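Local coordinates for sugar ABC transporter substrate-binding protein (Treponema pallidum subsp. pallidum, PDB 5U2P) that probably binds a sugar or related small solute in the periplasm as the ligand-capturing component of an ABC transporter, at residues Ile114-Thr122 and Phe363-Val372. Numbering follows the deposited sequence.
Sequences IPDLLIPPT and FKSHIEKGKV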
loop_
_atom_site.group_PDB
_atom_site.type_symbol
_atom_site.label_atom_id
_atom_site.label_comp_id
_atom_site.label_asym_id
_atom_site.label_seq_id
_atom_site.Cartn_x
_atom_site.Cartn_y
_atom_site.Cartn_z
ATOM N N ILE A 114 -1.071 -7.718 -19.162
ATOM C CA ILE A 114 -1.646 -7.872 -17.821
ATOM C C ILE A 114 -0.982 -8.996 -17.002
ATOM O O ILE A 114 -0.734 -8.826 -15.807
ATOM C CB ILE A 114 -3.160 -8.099 -17.908
ATOM C CG1 ILE A 114 -3.850 -6.825 -18.397
ATOM C CG2 ILE A 114 -3.747 -8.525 -16.569
ATOM C CD1 ILE A 114 -3.774 -5.645 -17.430
ATOM N N PRO A 115 -0.667 -10.143 -17.631
ATOM C CA PRO A 115 0.015 -11.191 -16.851
ATOM C C PRO A 115 1.406 -10.825 -16.331
ATOM O O PRO A 115 1.927 -11.509 -15.446
ATOM C CB PRO A 115 0.115 -12.353 -17.849
ATOM C CG PRO A 115 -0.990 -12.125 -18.802
ATOM C CD PRO A 115 -1.123 -10.646 -18.937
ATOM N N ASP A 116 2.005 -9.776 -16.876
ATOM C CA ASP A 116 3.342 -9.351 -16.472
ATOM C C ASP A 116 3.297 -8.423 -15.249
ATOM O O ASP A 116 4.321 -8.149 -14.625
ATOM C CB ASP A 116 4.045 -8.644 -17.624
ATOM C CG ASP A 116 4.377 -9.574 -18.778
ATOM O OD1 ASP A 116 4.634 -10.774 -18.532
ATOM O OD2 ASP A 116 4.393 -9.085 -19.930
ATOM N N LEU A 117 2.112 -7.946 -14.893
ATOM C CA LEU A 117 1.974 -7.121 -13.697
ATOM C C LEU A 117 2.202 -7.919 -12.418
ATOM O O LEU A 117 1.750 -9.057 -12.302
ATOM C CB LEU A 117 0.586 -6.496 -13.640
ATOM C CG LEU A 117 0.259 -5.482 -14.735
ATOM C CD1 LEU A 117 -1.215 -5.153 -14.679
ATOM C CD2 LEU A 117 1.106 -4.241 -14.578
ATOM N N LEU A 118 2.854 -7.299 -11.436
ATOM C CA LEU A 118 3.069 -7.953 -10.158
ATOM C C LEU A 118 1.778 -7.997 -9.347
ATOM O O LEU A 118 1.407 -9.047 -8.811
ATOM C CB LEU A 118 4.172 -7.239 -9.378
ATOM C CG LEU A 118 5.553 -7.296 -10.047
ATOM C CD1 LEU A 118 6.570 -6.407 -9.351
ATOM C CD2 LEU A 118 6.074 -8.719 -10.126
ATOM N N ILE A 119 1.122 -6.846 -9.235
ATOM C CA ILE A 119 -0.115 -6.701 -8.464
ATOM C C ILE A 119 -1.125 -5.934 -9.326
ATOM O O ILE A 119 -1.203 -4.701 -9.245
ATOM C CB ILE A 119 0.099 -5.941 -7.130
ATOM C CG1 ILE A 119 1.333 -6.442 -6.380
ATOM C CG2 ILE A 119 -1.163 -6.055 -6.269
ATOM C CD1 ILE A 119 1.741 -5.539 -5.216
ATOM N N PRO A 120 -1.851 -6.644 -10.200
ATOM C CA PRO A 120 -2.716 -5.898 -11.124
ATOM C C PRO A 120 -3.710 -5.011 -10.372
ATOM O O PRO A 120 -4.378 -5.487 -9.452
ATOM C CB PRO A 120 -3.435 -7.001 -11.914
ATOM C CG PRO A 120 -2.602 -8.213 -11.757
ATOM C CD PRO A 120 -1.898 -8.098 -10.436
ATOM N N PRO A 121 -3.777 -3.722 -10.725
ATOM C CA PRO A 121 -4.831 -2.871 -10.173
ATOM C C PRO A 121 -6.202 -3.384 -10.548
ATOM O O PRO A 121 -6.395 -3.846 -11.681
ATOM C CB PRO A 121 -4.579 -1.513 -10.823
ATOM C CG PRO A 121 -3.202 -1.602 -11.393
ATOM C CD PRO A 121 -2.966 -3.004 -11.716
ATOM N N THR A 122 -7.159 -3.294 -9.626
ATOM C CA THR A 122 -8.514 -3.728 -9.922
ATOM C C THR A 122 -9.563 -2.777 -9.365
ATOM O O THR A 122 -9.379 -2.181 -8.291
ATOM C CB THR A 122 -8.795 -5.126 -9.350
ATOM O OG1 THR A 122 -8.550 -5.118 -7.939
ATOM C CG2 THR A 122 -7.903 -6.175 -10.019
ATOM N N PHE A 363 9.414 -10.480 -1.422
ATOM C CA PHE A 363 9.201 -10.156 -2.819
ATOM C C PHE A 363 8.930 -11.430 -3.624
ATOM O O PHE A 363 8.003 -11.467 -4.438
ATOM C CB PHE A 363 10.390 -9.400 -3.396
ATOM C CG PHE A 363 10.154 -8.907 -4.790
ATOM C CD1 PHE A 363 9.397 -7.765 -5.012
ATOM C CD2 PHE A 363 10.652 -9.600 -5.876
ATOM C CE1 PHE A 363 9.163 -7.309 -6.293
ATOM C CE2 PHE A 363 10.423 -9.150 -7.161
ATOM C CZ PHE A 363 9.671 -7.994 -7.364
ATOM N N LYS A 364 9.725 -12.475 -3.389
ATOM C CA LYS A 364 9.549 -13.742 -4.090
ATOM C C LYS A 364 8.312 -14.509 -3.628
ATOM O O LYS A 364 7.636 -15.128 -4.443
ATOM C CB LYS A 364 10.784 -14.636 -3.919
ATOM C CG LYS A 364 12.085 -14.015 -4.397
ATOM C CD LYS A 364 12.036 -13.648 -5.878
ATOM C CE LYS A 364 13.349 -13.024 -6.335
ATOM N NZ LYS A 364 13.269 -12.457 -7.716
ATOM N N SER A 365 8.018 -14.485 -2.329
ATOM C CA SER A 365 6.912 -15.280 -1.803
ATOM C C SER A 365 5.538 -14.652 -2.017
ATOM O O SER A 365 4.554 -15.367 -2.182
ATOM C CB SER A 365 7.114 -15.548 -0.309
ATOM O OG SER A 365 7.235 -14.353 0.444
ATOM N N HIS A 366 5.462 -13.323 -2.002
ATOM C CA HIS A 366 4.176 -12.651 -2.065
ATOM C C HIS A 366 4.085 -11.621 -3.185
ATOM O O HIS A 366 3.173 -11.702 -4.012
ATOM C CB HIS A 366 3.871 -11.991 -0.718
ATOM C CG HIS A 366 3.540 -12.968 0.367
ATOM N ND1 HIS A 366 4.504 -13.684 1.047
ATOM C CD2 HIS A 366 2.351 -13.341 0.896
ATOM C CE1 HIS A 366 3.922 -14.459 1.944
ATOM N NE2 HIS A 366 2.617 -14.264 1.880
ATOM N N ILE A 367 5.004 -10.665 -3.235
ATOM C CA ILE A 367 4.801 -9.533 -4.141
ATOM C C ILE A 367 4.827 -10.013 -5.596
ATOM O O ILE A 367 3.952 -9.659 -6.386
ATOM C CB ILE A 367 5.845 -8.410 -3.903
ATOM C CG1 ILE A 367 5.731 -7.879 -2.463
ATOM C CG2 ILE A 367 5.628 -7.278 -4.910
ATOM C CD1 ILE A 367 6.908 -6.991 -1.998
ATOM N N GLU A 368 5.788 -10.859 -5.944
ATOM C CA GLU A 368 5.900 -11.331 -7.326
ATOM C C GLU A 368 4.691 -12.160 -7.761
ATOM O O GLU A 368 4.401 -12.270 -8.954
ATOM C CB GLU A 368 7.179 -12.146 -7.509
ATOM C CG GLU A 368 8.146 -11.517 -8.480
ATOM C CD GLU A 368 9.439 -12.302 -8.621
ATOM O OE1 GLU A 368 9.594 -13.343 -7.944
ATOM O OE2 GLU A 368 10.300 -11.870 -9.415
ATOM N N LYS A 369 3.983 -12.718 -6.784
ATOM C CA LYS A 369 2.828 -13.567 -7.035
ATOM C C LYS A 369 1.524 -12.811 -6.889
ATOM O O LYS A 369 0.442 -13.392 -6.990
ATOM C CB LYS A 369 2.830 -14.760 -6.078
ATOM C CG LYS A 369 4.145 -15.531 -6.058
ATOM C CD LYS A 369 4.040 -16.817 -5.255
ATOM C CE LYS A 369 5.343 -17.594 -5.277
ATOM N NZ LYS A 369 5.203 -18.911 -4.601
ATOM N N GLY A 370 1.619 -11.511 -6.632
ATOM C CA GLY A 370 0.434 -10.683 -6.516
ATOM C C GLY A 370 -0.368 -10.874 -5.241
ATOM O O GLY A 370 -1.521 -10.426 -5.165
ATOM N N LYS A 371 0.263 -11.488 -4.235
ATOM C CA LYS A 371 -0.375 -11.765 -2.954
ATOM C C LYS A 371 -0.303 -10.544 -2.044
ATOM O O LYS A 371 0.315 -10.591 -0.981
ATOM C CB LYS A 371 0.285 -12.973 -2.277
ATOM C CG LYS A 371 0.028 -14.312 -2.973
ATOM C CD LYS A 371 0.887 -15.410 -2.337
ATOM C CE LYS A 371 0.483 -16.796 -2.795
ATOM N NZ LYS A 371 0.593 -16.930 -4.260
ATOM N N VAL A 372 -0.951 -9.466 -2.468
ATOM C CA VAL A 372 -0.975 -8.199 -1.725
ATOM C C VAL A 372 -2.340 -7.542 -1.927
ATOM O O VAL A 372 -2.817 -7.468 -3.060
ATOM C CB VAL A 372 0.128 -7.204 -2.203
ATOM C CG1 VAL A 372 0.163 -5.967 -1.306
ATOM C CG2 VAL A 372 1.502 -7.880 -2.302
HETATM O O HOH W 1 1.755 -11.544 -9.941
#
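Leu118 and Ile119 push their side chains against the end of helix 360-367, and this is the tight, apolar part of the contact. Leu118 splits its two methyls: CD1 meets the Phe363 ring 4.0 Å from CZ, while CD2 rests on the Glu368 backbone, 3.8 Å from CA, and on the foot of that glutamate's side chain. In Ile119, CG1 stands anti to the carbonyl carbon (chi1 -46°) and carries CD1 across Val372 at about a right angle, 3.7 Å from its CG2. Ile139 of strand 138-145 also packs on Ile367 and Val372. Leu118 O sits 3.0 Å from Gly370 CA, an approach that the missing side chain permits.

The watered side is looser. No direct hydrogen bond joins the segments; instead a water bridges two carbonyls, 2.8 Å from Leu118 O and 2.9 Å from Glu368 O. Arg348 also reaches Glu368 O, and its other terminal nitrogen holds Pro115 O, tying the two backbones together. Gly370 takes positive phi (74°) in a Schellman motif, and an inverse gamma turn at Lys371 follows, leading to strand 372-374. The contact thus joins segments running into two different sheets, consistent with the two-lobed fold of periplasmic solute-binding proteins.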